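Local structure of transcription factor MBP1 (Magnaporthe oryzae, 4UX5) at residues P26-Q31 and F115-D120; I47-I52 and R65-E70; R69-D74 and Q87-P92. The protein binds DNA here through the winged helix-turn-helix domain of a longer protein, and probably activates transcription by RNA polymerase II. One frame throughout, in Å; residues are numbered along the deposited sequence.

Interaction 1: P26-Q31 and F115-D120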
loop_
_atom_site.group_PDB
_atom_site.type_symbol
_atom_site.label_atom_id
_atom_site.label_comp_id
_atom_site.label_asym_id
_atom_site.label_seq_id
_atom_site.Cartn_x
_atom_site.Cartn_y
_atom_site.Cartn_z
ATOM N N PRO A 26 -7.583 2.214 -17.753
ATOM C CA PRO A 26 -8.858 2.796 -18.180
ATOM C C PRO A 26 -9.959 2.562 -17.151
ATOM O O PRO A 26 -10.149 1.432 -16.700
ATOM C CB PRO A 26 -9.165 2.055 -19.487
ATOM C CG PRO A 26 -7.858 1.519 -19.943
ATOM C CD PRO A 26 -7.114 1.184 -18.692
ATOM N N VAL A 27 -10.664 3.624 -16.775
ATOM C CA VAL A 27 -11.778 3.508 -15.840
ATOM C C VAL A 27 -13.004 4.264 -16.331
ATOM O O VAL A 27 -12.906 5.141 -17.190
ATOM C CB VAL A 27 -11.416 4.046 -14.436
ATOM C CG1 VAL A 27 -10.280 3.239 -13.817
ATOM C CG2 VAL A 27 -11.059 5.525 -14.507
ATOM N N TYR A 28 -14.161 3.904 -15.786
ATOM C CA TYR A 28 -15.350 4.733 -15.903
ATOM C C TYR A 28 -15.446 5.561 -14.634
ATOM O O TYR A 28 -15.248 5.042 -13.535
ATOM C CB TYR A 28 -16.609 3.889 -16.099
ATOM C CG TYR A 28 -16.568 2.980 -17.305
ATOM C CD1 TYR A 28 -16.475 3.503 -18.588
ATOM C CD2 TYR A 28 -16.635 1.600 -17.161
ATOM C CE1 TYR A 28 -16.437 2.676 -19.695
ATOM C CE2 TYR A 28 -16.602 0.764 -18.263
ATOM C CZ TYR A 28 -16.504 1.307 -19.526
ATOM O OH TYR A 28 -16.470 0.479 -20.624
ATOM N N GLU A 29 -15.729 6.850 -14.778
ATOM C CA GLU A 29 -15.805 7.726 -13.618
ATOM C C GLU A 29 -17.123 8.490 -13.567
ATOM O O GLU A 29 -17.440 9.265 -14.468
ATOM C CB GLU A 29 -14.632 8.707 -13.610
ATOM C CG GLU A 29 -14.604 9.627 -12.398
ATOM C CD GLU A 29 -13.332 10.450 -12.318
ATOM O OE1 GLU A 29 -12.383 10.159 -13.076
ATOM O OE2 GLU A 29 -13.281 11.390 -11.496
ATOM N N TYR A 30 -17.887 8.256 -12.507
ATOM C CA TYR A 30 -19.128 8.981 -12.272
ATOM C C TYR A 30 -18.858 10.202 -11.409
ATOM O O TYR A 30 -18.427 10.074 -10.264
ATOM C CB TYR A 30 -20.168 8.079 -11.603
ATOM C CG TYR A 30 -21.459 8.783 -11.241
ATOM C CD1 TYR A 30 -22.197 9.460 -12.205
ATOM C CD2 TYR A 30 -21.947 8.760 -9.940
ATOM C CE1 TYR A 30 -23.379 10.101 -11.881
ATOM C CE2 TYR A 30 -23.132 9.398 -9.609
ATOM C CZ TYR A 30 -23.840 10.065 -10.582
ATOM O OH TYR A 30 -25.016 10.702 -10.259
ATOM N N GLN A 31 -19.102 11.386 -11.958
ATOM C CA GLN A 31 -18.866 12.620 -11.219
ATOM C C GLN A 31 -20.177 13.261 -10.779
ATOM O O GLN A 31 -21.179 13.205 -11.488
ATOM C CB GLN A 31 -18.043 13.596 -12.059
ATOM C CG GLN A 31 -16.646 13.081 -12.373
ATOM C CD GLN A 31 -15.772 14.119 -13.049
ATOM O OE1 GLN A 31 -16.255 15.160 -13.493
ATOM N NE2 GLN A 31 -14.475 13.839 -13.127
ATOM N N PHE A 115 -24.231 1.509 -15.721
ATOM C CA PHE A 115 -23.618 1.870 -16.996
ATOM C C PHE A 115 -23.155 0.643 -17.767
ATOM O O PHE A 115 -22.602 -0.296 -17.196
ATOM C CB PHE A 115 -22.436 2.819 -16.796
ATOM C CG PHE A 115 -21.668 3.093 -18.061
ATOM C CD1 PHE A 115 -22.154 3.982 -19.008
ATOM C CD2 PHE A 115 -20.467 2.450 -18.310
ATOM C CE1 PHE A 115 -21.450 4.228 -20.175
ATOM C CE2 PHE A 115 -19.764 2.691 -19.473
ATOM C CZ PHE A 115 -20.254 3.582 -20.406
ATOM N N SER A 116 -23.382 0.669 -19.076
ATOM C CA SER A 116 -22.970 -0.418 -19.951
ATOM C C SER A 116 -22.608 0.126 -21.324
ATOM O O SER A 116 -23.417 0.801 -21.962
ATOM C CB SER A 116 -24.074 -1.471 -20.070
ATOM O OG SER A 116 -23.715 -2.483 -20.992
ATOM N N PRO A 117 -21.384 -0.164 -21.782
ATOM C CA PRO A 117 -20.938 0.282 -23.104
ATOM C C PRO A 117 -21.681 -0.447 -24.219
ATOM O O PRO A 117 -21.815 0.070 -25.329
ATOM C CB PRO A 117 -19.448 -0.073 -23.110
ATOM C CG PRO A 117 -19.329 -1.209 -22.155
ATOM C CD PRO A 117 -20.356 -0.957 -21.085
ATOM N N GLY A 118 -22.175 -1.639 -23.903
ATOM C CA GLY A 118 -22.796 -2.511 -24.880
ATOM C C GLY A 118 -22.186 -3.890 -24.752
ATOM O O GLY A 118 -22.187 -4.471 -23.666
ATOM N N PRO A 119 -21.658 -4.428 -25.860
ATOM C CA PRO A 119 -20.933 -5.701 -25.811
ATOM C C PRO A 119 -19.462 -5.530 -25.421
ATOM O O PRO A 119 -18.782 -4.751 -26.088
ATOM C CB PRO A 119 -21.039 -6.230 -27.252
ATOM C CG PRO A 119 -21.996 -5.301 -27.968
ATOM C CD PRO A 119 -21.912 -4.000 -27.245
ATOM N N ASP A 120 -18.967 -6.212 -24.384
ATOM C CA ASP A 120 -19.749 -7.027 -23.448
ATOM C C ASP A 120 -18.969 -7.167 -22.137
ATOM O O ASP A 120 -17.738 -7.136 -22.138
ATOM C CB ASP A 120 -20.073 -8.414 -24.018
ATOM C CG ASP A 120 -18.953 -8.978 -24.864
ATOM O OD1 ASP A 120 -18.412 -8.239 -25.713
ATOM O OD2 ASP A 120 -18.611 -10.164 -24.683
#
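Tyr28 and Phe115 make a T-shaped (edge-to-face) aromatic pair, the edge of Phe115 directed at one face of Tyr28. The ring centroids are 4.7 Å apart and the planes are inclined at 61°. Phe115 CE2 does most of the touching: it lies off-centre over the Tyr28 ring and comes within 3.3 Å of Tyr28 CE1. Phe115 is the first residue beyond helix 110-114 to leave helical backbone angles, and its CG, set anti to the backbone N (chi1 173°), directs the ring toward the strand. Tyr28 is buried. Its backbone pairs with Arg40 of the neighbouring strand, and its side chain also packs on Ile112 of helix 110-114. Arg40 serves the other side as well, NH2 bonding to the carbonyl O of Phe115.

The packing thins beyond the rings. Pro117 is exposed and merely brushes the end of the tyrosine, its CG 3.7 Å from Tyr28 OH. Ser116 points away, with its hydroxyl accepting a weak bond from Gly118 N. Gly118 and Pro119 are poorly ordered.

No hydrogen bond joins the two segments. Apolar packing, probably helped by the edge-to-face electrostatics of the rings, carries the contact, which lays the segment following helix 110-114, near the C-terminal end of this DNA-binding fragment, against the sheet of strands 16-22, 25-32 and 36-41; residues beyond Pro117 are not held by this strand.

Interaction 2: I47-I52 and R65-E70. With nucleotides of chain C.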
loop_
_atom_site.group_PDB
_atom_site.type_symbol
_atom_site.label_atom_id
_atom_site.label_comp_id
_atom_site.label_asym_id
_atom_site.label_seq_id
_atom_site.Cartn_x
_atom_site.Cartn_y
_atom_site.Cartn_z
ATOM N N ILE A 47 -14.735 -1.901 -8.656
ATOM C CA ILE A 47 -15.112 -0.545 -8.286
ATOM C C ILE A 47 -14.418 -0.119 -6.991
ATOM O O ILE A 47 -14.078 -0.956 -6.154
ATOM C CB ILE A 47 -16.651 -0.423 -8.143
ATOM C CG1 ILE A 47 -17.087 1.043 -8.138
ATOM C CG2 ILE A 47 -17.143 -1.169 -6.907
ATOM C CD1 ILE A 47 -18.546 1.242 -8.468
ATOM N N ASN A 48 -14.191 1.182 -6.846
ATOM C CA ASN A 48 -13.490 1.725 -5.686
ATOM C C ASN A 48 -14.406 1.827 -4.466
ATOM O O ASN A 48 -15.268 2.703 -4.399
ATOM C CB ASN A 48 -12.901 3.097 -6.026
ATOM C CG ASN A 48 -11.825 3.536 -5.049
ATOM O OD1 ASN A 48 -11.962 3.378 -3.839
ATOM N ND2 ASN A 48 -10.738 4.088 -5.579
ATOM N N ALA A 49 -14.209 0.931 -3.504
ATOM C CA ALA A 49 -15.045 0.886 -2.308
ATOM C C ALA A 49 -14.813 2.099 -1.413
ATOM O O ALA A 49 -15.695 2.497 -0.655
ATOM C CB ALA A 49 -14.789 -0.396 -1.531
ATOM N N THR A 50 -13.623 2.681 -1.504
ATOM C CA THR A 50 -13.295 3.868 -0.722
ATOM C C THR A 50 -14.079 5.069 -1.236
ATOM O O THR A 50 -14.523 5.911 -0.457
ATOM C CB THR A 50 -11.782 4.172 -0.761
ATOM O OG1 THR A 50 -11.049 2.986 -0.441
ATOM C CG2 THR A 50 -11.422 5.268 0.231
ATOM N N HIS A 51 -14.253 5.138 -2.553
ATOM C CA HIS A 51 -15.059 6.188 -3.170
ATOM C C HIS A 51 -16.526 6.066 -2.769
ATOM O O HIS A 51 -17.215 7.069 -2.584
ATOM C CB HIS A 51 -14.941 6.138 -4.695
ATOM C CG HIS A 51 -13.588 6.505 -5.216
ATOM N ND1 HIS A 51 -13.243 6.375 -6.545
ATOM C CD2 HIS A 51 -12.491 7.000 -4.593
ATOM C CE1 HIS A 51 -11.996 6.771 -6.717
ATOM N NE2 HIS A 51 -11.516 7.156 -5.547
ATOM N N ILE A 52 -17.000 4.829 -2.650
ATOM C CA ILE A 52 -18.389 4.568 -2.290
ATOM C C ILE A 52 -18.668 5.013 -0.859
ATOM O O ILE A 52 -19.631 5.732 -0.603
ATOM C CB ILE A 52 -18.742 3.074 -2.443
ATOM C CG1 ILE A 52 -18.588 2.635 -3.902
ATOM C CG2 ILE A 52 -20.156 2.807 -1.954
ATOM C CD1 ILE A 52 -18.852 1.162 -4.131
ATOM N N ARG A 65 -12.657 1.581 9.535
ATOM C CA ARG A 65 -13.184 0.440 10.276
ATOM C C ARG A 65 -13.996 -0.485 9.374
ATOM O O ARG A 65 -13.865 -1.707 9.445
ATOM C CB ARG A 65 -14.047 0.912 11.448
ATOM C CG ARG A 65 -14.665 -0.226 12.245
ATOM C CD ARG A 65 -15.822 0.255 13.104
ATOM N NE ARG A 65 -16.525 -0.860 13.733
ATOM C CZ ARG A 65 -17.667 -0.744 14.403
ATOM N NH1 ARG A 65 -18.244 0.443 14.532
ATOM N NH2 ARG A 65 -18.234 -1.815 14.941
ATOM N N ILE A 66 -14.833 0.105 8.524
ATOM C CA ILE A 66 -15.678 -0.664 7.617
ATOM C C ILE A 66 -14.844 -1.431 6.595
ATOM O O ILE A 66 -15.106 -2.603 6.321
ATOM C CB ILE A 66 -16.679 0.243 6.875
ATOM C CG1 ILE A 66 -17.593 0.954 7.874
ATOM C CG2 ILE A 66 -17.502 -0.565 5.885
ATOM C CD1 ILE A 66 -18.603 1.875 7.229
ATOM N N LEU A 67 -13.834 -0.769 6.040
ATOM C CA LEU A 67 -12.957 -1.398 5.060
ATOM C C LEU A 67 -12.182 -2.558 5.674
ATOM O O LEU A 67 -12.031 -3.610 5.055
ATOM C CB LEU A 67 -11.987 -0.373 4.469
ATOM C CG LEU A 67 -12.596 0.643 3.501
ATOM C CD1 LEU A 67 -11.687 1.853 3.357
ATOM C CD2 LEU A 67 -12.863 0.004 2.149
ATOM N N GLU A 68 -11.707 -2.366 6.900
ATOM C CA GLU A 68 -10.883 -3.366 7.570
ATOM C C GLU A 68 -11.687 -4.553 8.097
ATOM O O GLU A 68 -11.271 -5.704 7.957
ATOM C CB GLU A 68 -10.109 -2.725 8.724
ATOM C CG GLU A 68 -8.907 -1.910 8.283
ATOM C CD GLU A 68 -8.218 -1.212 9.440
ATOM O OE1 GLU A 68 -8.921 -0.787 10.381
ATOM O OE2 GLU A 68 -6.975 -1.085 9.404
ATOM N N ARG A 69 -12.838 -4.268 8.700
ATOM C CA ARG A 69 -13.604 -5.294 9.399
ATOM C C ARG A 69 -14.592 -6.034 8.503
ATOM O O ARG A 69 -15.113 -7.083 8.883
ATOM C CB ARG A 69 -14.351 -4.674 10.584
ATOM C CG ARG A 69 -13.458 -4.340 11.768
ATOM C CD ARG A 69 -14.257 -3.815 12.949
ATOM N NE ARG A 69 -13.584 -4.082 14.218
ATOM C CZ ARG A 69 -12.624 -3.320 14.734
ATOM N NH1 ARG A 69 -12.216 -2.236 14.090
ATOM N NH2 ARG A 69 -12.070 -3.644 15.893
ATOM N N GLU A 70 -14.848 -5.495 7.316
ATOM C CA GLU A 70 -15.870 -6.057 6.438
ATOM C C GLU A 70 -15.373 -6.265 5.011
ATOM O O GLU A 70 -15.350 -7.390 4.509
ATOM C CB GLU A 70 -17.105 -5.151 6.428
ATOM C CG GLU A 70 -17.723 -4.932 7.799
ATOM C CD GLU A 70 -18.750 -3.819 7.807
ATOM O OE1 GLU A 70 -19.168 -3.385 6.713
ATOM O OE2 GLU A 70 -19.133 -3.373 8.909
ATOM P P DG C 10 -8.240 3.369 1.912
ATOM O OP1 DG C 10 -9.216 2.419 1.330
ATOM O OP2 DG C 10 -8.699 4.467 2.792
ATOM O "O5'" DG C 10 -7.141 2.502 2.682
ATOM C "C5'" DG C 10 -6.450 1.467 1.993
ATOM C "C4'" DG C 10 -5.085 1.211 2.611
ATOM O "O4'" DG C 10 -4.380 2.471 2.784
ATOM C "C3'" DG C 10 -5.109 0.552 3.988
ATOM O "O3'" DG C 10 -4.038 -0.365 4.091
ATOM C "C2'" DG C 10 -4.918 1.734 4.931
ATOM C "C1'" DG C 10 -3.962 2.594 4.126
ATOM N N9 DG C 10 -3.999 4.002 4.496
ATOM C C8 DG C 10 -5.112 4.800 4.599
ATOM N N7 DG C 10 -4.841 6.025 4.954
ATOM C C5 DG C 10 -3.460 6.040 5.096
ATOM C C6 DG C 10 -2.595 7.097 5.464
ATOM O O6 DG C 10 -2.890 8.266 5.748
ATOM N N1 DG C 10 -1.262 6.687 5.488
ATOM C C2 DG C 10 -0.824 5.418 5.191
ATOM N N2 DG C 10 0.499 5.213 5.268
ATOM N N3 DG C 10 -1.626 4.419 4.843
ATOM C C4 DG C 10 -2.926 4.802 4.818
ATOM P P DC C 9 -8.658 9.209 0.175
ATOM O OP1 DC C 9 -9.540 9.445 -0.992
ATOM O OP2 DC C 9 -8.997 9.793 1.490
ATOM O "O5'" DC C 9 -8.443 7.634 0.354
ATOM C "C5'" DC C 9 -8.066 6.840 -0.768
ATOM C "C4'" DC C 9 -6.811 6.032 -0.477
ATOM O "O4'" DC C 9 -5.675 6.909 -0.404
ATOM C "C3'" DC C 9 -6.807 5.298 0.849
ATOM O "O3'" DC C 9 -7.427 4.030 0.694
ATOM C "C2'" DC C 9 -5.310 5.156 1.162
ATOM C "C1'" DC C 9 -4.654 6.275 0.338
ATOM N N1 DC C 9 -3.953 7.312 1.160
ATOM C C2 DC C 9 -2.569 7.225 1.364
ATOM O O2 DC C 9 -1.943 6.279 0.871
ATOM N N3 DC C 9 -1.953 8.179 2.103
ATOM C C4 DC C 9 -2.659 9.182 2.620
ATOM N N4 DC C 9 -2.006 10.098 3.341
ATOM C C5 DC C 9 -4.067 9.292 2.424
ATOM C C6 DC C 9 -4.667 8.346 1.692
#
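Leu67 spreads its two methyls over the start of helix 49-55: CD2 reaches Ala49 CB at 4.2 Å and CD1 lies 4.0 Å from Thr50 OG1. These touches are light, and between the protein segments there is no hydrogen bond. A DNA phosphate oxygen touches both sides of the junction. Thr50 OG1 donates to OP1 of DG10 of chain C at 2.6 Å. OP1 of DG10 of chain C also sits 3.2 Å from Leu67 CD1, so the leucine walls one side of the phosphate site without bonding to it.

The side-chain torsion of Thr50 puts its hydroxyl there: chi1 is -50°, OG1 stands anti to the carbonyl carbon and faces the phosphate, while CG2 is left beside the backbone of the preceding nucleotide, 3.8 Å from O5' of DC9 of chain C. Thr50 OG1 is gripped from the protein side too, accepting from Thr89 N, which fixes its rotation.

One shell further out, Asn48 is the N-cap of the helix. Its OD1 takes His51 N at 3.2 Å, from above the carbonyl plane, and weakly Thr50 N; its ND2 goes to Gln87 O and lies over the rim of one face of the His51 ring. That ring in turn receives Met39 N at ND1 and meets His37 edge to face.

Helices 49-55 and 60-71 are consistent with the two helices of the helix-turn-helix. Strand 88-91 packs against both, Ala49 on Ile91 and Leu67 on Thr89, while Ile47 and Ile52 turn to Phe113 of helix 110-114.

Interaction 3: R69-D74 and Q87-P92. With nucleotides of chain C.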
loop_
_atom_site.group_PDB
_atom_site.type_symbol
_atom_site.label_atom_id
_atom_site.label_comp_id
_atom_site.label_asym_id
_atom_site.label_seq_id
_atom_site.Cartn_x
_atom_site.Cartn_y
_atom_site.Cartn_z
ATOM N N ARG A 69 -12.838 -4.268 8.700
ATOM C CA ARG A 69 -13.604 -5.294 9.399
ATOM C C ARG A 69 -14.592 -6.034 8.503
ATOM O O ARG A 69 -15.113 -7.083 8.883
ATOM C CB ARG A 69 -14.351 -4.674 10.584
ATOM C CG ARG A 69 -13.458 -4.340 11.768
ATOM C CD ARG A 69 -14.257 -3.815 12.949
ATOM N NE ARG A 69 -13.584 -4.082 14.218
ATOM C CZ ARG A 69 -12.624 -3.320 14.734
ATOM N NH1 ARG A 69 -12.216 -2.236 14.090
ATOM N NH2 ARG A 69 -12.070 -3.644 15.893
ATOM N N GLU A 70 -14.848 -5.495 7.316
ATOM C CA GLU A 70 -15.870 -6.057 6.438
ATOM C C GLU A 70 -15.373 -6.265 5.011
ATOM O O GLU A 70 -15.350 -7.390 4.509
ATOM C CB GLU A 70 -17.105 -5.151 6.428
ATOM C CG GLU A 70 -17.723 -4.932 7.799
ATOM C CD GLU A 70 -18.750 -3.819 7.807
ATOM O OE1 GLU A 70 -19.168 -3.385 6.713
ATOM O OE2 GLU A 70 -19.133 -3.373 8.909
ATOM N N VAL A 71 -14.977 -5.174 4.366
ATOM C CA VAL A 71 -14.589 -5.202 2.960
ATOM C C VAL A 71 -13.340 -6.050 2.706
ATOM O O VAL A 71 -13.293 -6.818 1.746
ATOM C CB VAL A 71 -14.348 -3.775 2.427
ATOM C CG1 VAL A 71 -14.015 -3.810 0.945
ATOM C CG2 VAL A 71 -15.569 -2.905 2.679
ATOM N N GLN A 72 -12.338 -5.921 3.573
ATOM C CA GLN A 72 -11.077 -6.641 3.395
ATOM C C GLN A 72 -11.213 -8.147 3.597
ATOM O O GLN A 72 -10.320 -8.908 3.224
ATOM C CB GLN A 72 -10.009 -6.098 4.349
ATOM C CG GLN A 72 -9.350 -4.808 3.887
ATOM C CD GLN A 72 -8.301 -4.310 4.861
ATOM O OE1 GLN A 72 -7.967 -4.991 5.832
ATOM N NE2 GLN A 72 -7.778 -3.115 4.612
ATOM N N LYS A 73 -12.326 -8.579 4.183
ATOM C CA LYS A 73 -12.535 -9.997 4.459
ATOM C C LYS A 73 -13.050 -10.743 3.232
ATOM O O LYS A 73 -13.351 -11.934 3.303
ATOM C CB LYS A 73 -13.501 -10.176 5.632
ATOM C CG LYS A 73 -12.932 -9.701 6.957
ATOM C CD LYS A 73 -11.613 -10.399 7.265
ATOM C CE LYS A 73 -10.967 -9.838 8.522
ATOM N NZ LYS A 73 -9.669 -10.504 8.820
ATOM N N ASP A 74 -13.144 -10.036 2.111
ATOM C CA ASP A 74 -13.541 -10.644 0.848
ATOM C C ASP A 74 -12.496 -10.365 -0.226
ATOM O O ASP A 74 -11.419 -9.847 0.064
ATOM C CB ASP A 74 -14.910 -10.125 0.396
ATOM C CG ASP A 74 -16.038 -10.568 1.310
ATOM O OD1 ASP A 74 -15.940 -11.672 1.890
ATOM O OD2 ASP A 74 -17.025 -9.813 1.447
ATOM N N GLN A 87 -6.515 6.005 -5.888
ATOM C CA GLN A 87 -6.217 5.213 -4.697
ATOM C C GLN A 87 -7.468 4.752 -3.961
ATOM O O GLN A 87 -8.527 5.368 -4.062
ATOM C CB GLN A 87 -5.342 6.009 -3.729
ATOM C CG GLN A 87 -4.017 6.475 -4.287
ATOM C CD GLN A 87 -3.203 7.210 -3.245
ATOM O OE1 GLN A 87 -2.314 6.635 -2.617
ATOM N NE2 GLN A 87 -3.513 8.484 -3.040
ATOM N N GLY A 88 -7.327 3.670 -3.206
ATOM C CA GLY A 88 -8.416 3.156 -2.402
ATOM C C GLY A 88 -8.464 1.644 -2.407
ATOM O O GLY A 88 -7.549 0.986 -2.902
ATOM N N THR A 89 -9.536 1.093 -1.849
ATOM C CA THR A 89 -9.726 -0.350 -1.811
ATOM C C THR A 89 -10.696 -0.781 -2.901
ATOM O O THR A 89 -11.855 -0.369 -2.910
ATOM C CB THR A 89 -10.252 -0.811 -0.444
ATOM O OG1 THR A 89 -9.421 -0.273 0.591
ATOM C CG2 THR A 89 -10.252 -2.328 -0.358
ATOM N N TRP A 90 -10.217 -1.611 -3.822
ATOM C CA TRP A 90 -11.021 -2.024 -4.965
ATOM C C TRP A 90 -11.617 -3.418 -4.788
ATOM O O TRP A 90 -10.949 -4.338 -4.313
ATOM C CB TRP A 90 -10.181 -1.968 -6.240
ATOM C CG TRP A 90 -9.802 -0.573 -6.632
ATOM C CD1 TRP A 90 -8.844 0.208 -6.055
ATOM C CD2 TRP A 90 -10.374 0.208 -7.687
ATOM N NE1 TRP A 90 -8.784 1.427 -6.686
ATOM C CE2 TRP A 90 -9.713 1.451 -7.693
ATOM C CE3 TRP A 90 -11.382 -0.024 -8.629
ATOM C CZ2 TRP A 90 -10.025 2.459 -8.602
ATOM C CZ3 TRP A 90 -11.690 0.978 -9.534
ATOM C CH2 TRP A 90 -11.012 2.205 -9.513
ATOM N N ILE A 91 -12.884 -3.558 -5.172
ATOM C CA ILE A 91 -13.612 -4.818 -5.049
ATOM C C ILE A 91 -14.442 -5.076 -6.307
ATOM O O ILE A 91 -14.744 -4.141 -7.048
ATOM C CB ILE A 91 -14.538 -4.817 -3.809
ATOM C CG1 ILE A 91 -15.524 -3.647 -3.870
ATOM C CG2 ILE A 91 -13.725 -4.770 -2.529
ATOM C CD1 ILE A 91 -16.450 -3.574 -2.672
ATOM N N PRO A 92 -14.803 -6.348 -6.562
ATOM C CA PRO A 92 -15.674 -6.673 -7.699
ATOM C C PRO A 92 -16.998 -5.910 -7.661
ATOM O O PRO A 92 -17.449 -5.509 -6.587
ATOM C CB PRO A 92 -15.903 -8.185 -7.552
ATOM C CG PRO A 92 -15.446 -8.526 -6.162
ATOM C CD PRO A 92 -14.355 -7.561 -5.859
ATOM P P DC C 9 -8.658 9.209 0.175
ATOM O OP1 DC C 9 -9.540 9.445 -0.992
ATOM O OP2 DC C 9 -8.997 9.793 1.490
ATOM O "O5'" DC C 9 -8.443 7.634 0.354
ATOM C "C5'" DC C 9 -8.066 6.840 -0.768
ATOM C "C4'" DC C 9 -6.811 6.032 -0.477
ATOM O "O4'" DC C 9 -5.675 6.909 -0.404
ATOM C "C3'" DC C 9 -6.807 5.298 0.849
ATOM O "O3'" DC C 9 -7.427 4.030 0.694
ATOM C "C2'" DC C 9 -5.310 5.156 1.162
ATOM C "C1'" DC C 9 -4.654 6.275 0.338
ATOM N N1 DC C 9 -3.953 7.312 1.160
ATOM C C2 DC C 9 -2.569 7.225 1.364
ATOM O O2 DC C 9 -1.943 6.279 0.871
ATOM N N3 DC C 9 -1.953 8.179 2.103
ATOM C C4 DC C 9 -2.659 9.182 2.620
ATOM N N4 DC C 9 -2.006 10.098 3.341
ATOM C C5 DC C 9 -4.067 9.292 2.424
ATOM C C6 DC C 9 -4.667 8.346 1.692
ATOM P P DG C 8 -7.082 14.523 -3.462
ATOM O OP1 DG C 8 -8.101 14.279 -4.507
ATOM O OP2 DG C 8 -7.183 15.713 -2.588
ATOM O "O5'" DG C 8 -6.988 13.233 -2.525
ATOM C "C5'" DG C 8 -6.869 11.949 -3.115
ATOM C "C4'" DG C 8 -6.375 10.927 -2.111
ATOM O "O4'" DG C 8 -4.938 11.072 -1.916
ATOM C "C3'" DG C 8 -6.995 11.027 -0.710
ATOM O "O3'" DG C 8 -7.192 9.730 -0.207
ATOM C "C2'" DG C 8 -5.893 11.724 0.076
ATOM C "C1'" DG C 8 -4.694 11.029 -0.534
ATOM N N9 DG C 8 -3.412 11.650 -0.235
ATOM C C8 DG C 8 -3.191 12.916 0.245
ATOM N N7 DG C 8 -1.926 13.186 0.432
ATOM C C5 DG C 8 -1.272 12.020 0.057
ATOM C C6 DG C 8 0.109 11.714 0.044
ATOM O O6 DG C 8 1.058 12.438 0.375
ATOM N N1 DG C 8 0.345 10.417 -0.408
ATOM C C2 DG C 8 -0.632 9.531 -0.798
ATOM N N2 DG C 8 -0.217 8.323 -1.205
ATOM N N3 DG C 8 -1.928 9.808 -0.790
ATOM C C4 DG C 8 -2.172 11.065 -0.352
ATOM P P DG C 10 -8.240 3.369 1.912
ATOM O OP1 DG C 10 -9.216 2.419 1.330
ATOM O OP2 DG C 10 -8.699 4.467 2.792
ATOM O "O5'" DG C 10 -7.141 2.502 2.682
ATOM C "C5'" DG C 10 -6.450 1.467 1.993
ATOM C "C4'" DG C 10 -5.085 1.211 2.611
ATOM O "O4'" DG C 10 -4.380 2.471 2.784
ATOM C "C3'" DG C 10 -5.109 0.552 3.988
ATOM O "O3'" DG C 10 -4.038 -0.365 4.091
ATOM C "C2'" DG C 10 -4.918 1.734 4.931
ATOM C "C1'" DG C 10 -3.962 2.594 4.126
ATOM N N9 DG C 10 -3.999 4.002 4.496
ATOM C C8 DG C 10 -5.112 4.800 4.599
ATOM N N7 DG C 10 -4.841 6.025 4.954
ATOM C C5 DG C 10 -3.460 6.040 5.096
ATOM C C6 DG C 10 -2.595 7.097 5.464
ATOM O O6 DG C 10 -2.890 8.266 5.748
ATOM N N1 DG C 10 -1.262 6.687 5.488
ATOM C C2 DG C 10 -0.824 5.418 5.191
ATOM N N2 DG C 10 0.499 5.213 5.268
ATOM N N3 DG C 10 -1.626 4.419 4.843
ATOM C C4 DG C 10 -2.926 4.802 4.818
HETATM O O HOH W 1 -8.631 -0.953 3.486
#
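The side-chain amide of Gln87 meets the minor-groove edge of the guanine of DG8 of chain C through both its OE1 and its NE2. Guanine N2 donates to Gln87 OE1 at 3.0 Å (162°), and Gln87 NE2 donates to guanine N3 at 3.1 Å. Gly81 N and Gly84 O bind the same amide, fixing which way round it lies. Gln87 CB lies 3.5 Å from the sugar O4' of DC9 of chain C. Trp90 leaves the strand on the side away from residues 69-74; its ring meets that of Tyr86 with planes at about 30°, and NE1 bonds to Tyr86 O.

Methyls make the direct protein contact. Val71 CG1 reaches Ile91 CG2 at 3.6 Å and, more loosely, Thr89 CG2; being anti to the backbone N (chi1 -177°) carries it toward the strand. Thr89 OG1 turns to the DNA, donating to OP1 of DG10 of chain C at 2.8 Å. A water links it to Gln72, accepting from NE2 at 2.6 Å and donating to Thr89 OG1. Gln72 NE2 also holds another phosphate.

Strand 88-91 runs between strands 47-48 and 77-79, forming a hairpin with 77-79 consistent with the wing; Val71, in the last part of helix 60-71, packs on its Thr89 and Ile91 side.

Interactions 2 and 3 form one DNA-binding unit, their centres 5 Å apart. They share Arg69 and Glu70 of helix 60-71, and their strands are sheet neighbours, with Ala49 N 2.8 Å from Thr89 O and Ile47 N equally close to Ile91 O. Thr50 from the one and Thr89 from the other converge on a single phosphate oxygen of DG10 of chain C, while Gln87 extends the site into the minor groove. Interaction 1 lies across the chain's centre, about 21 Å from both by centres, with its nearest atom about 9 Å from the DNA; it closes the segment after helix 110-114 onto the other sheet and takes no direct part in recognition.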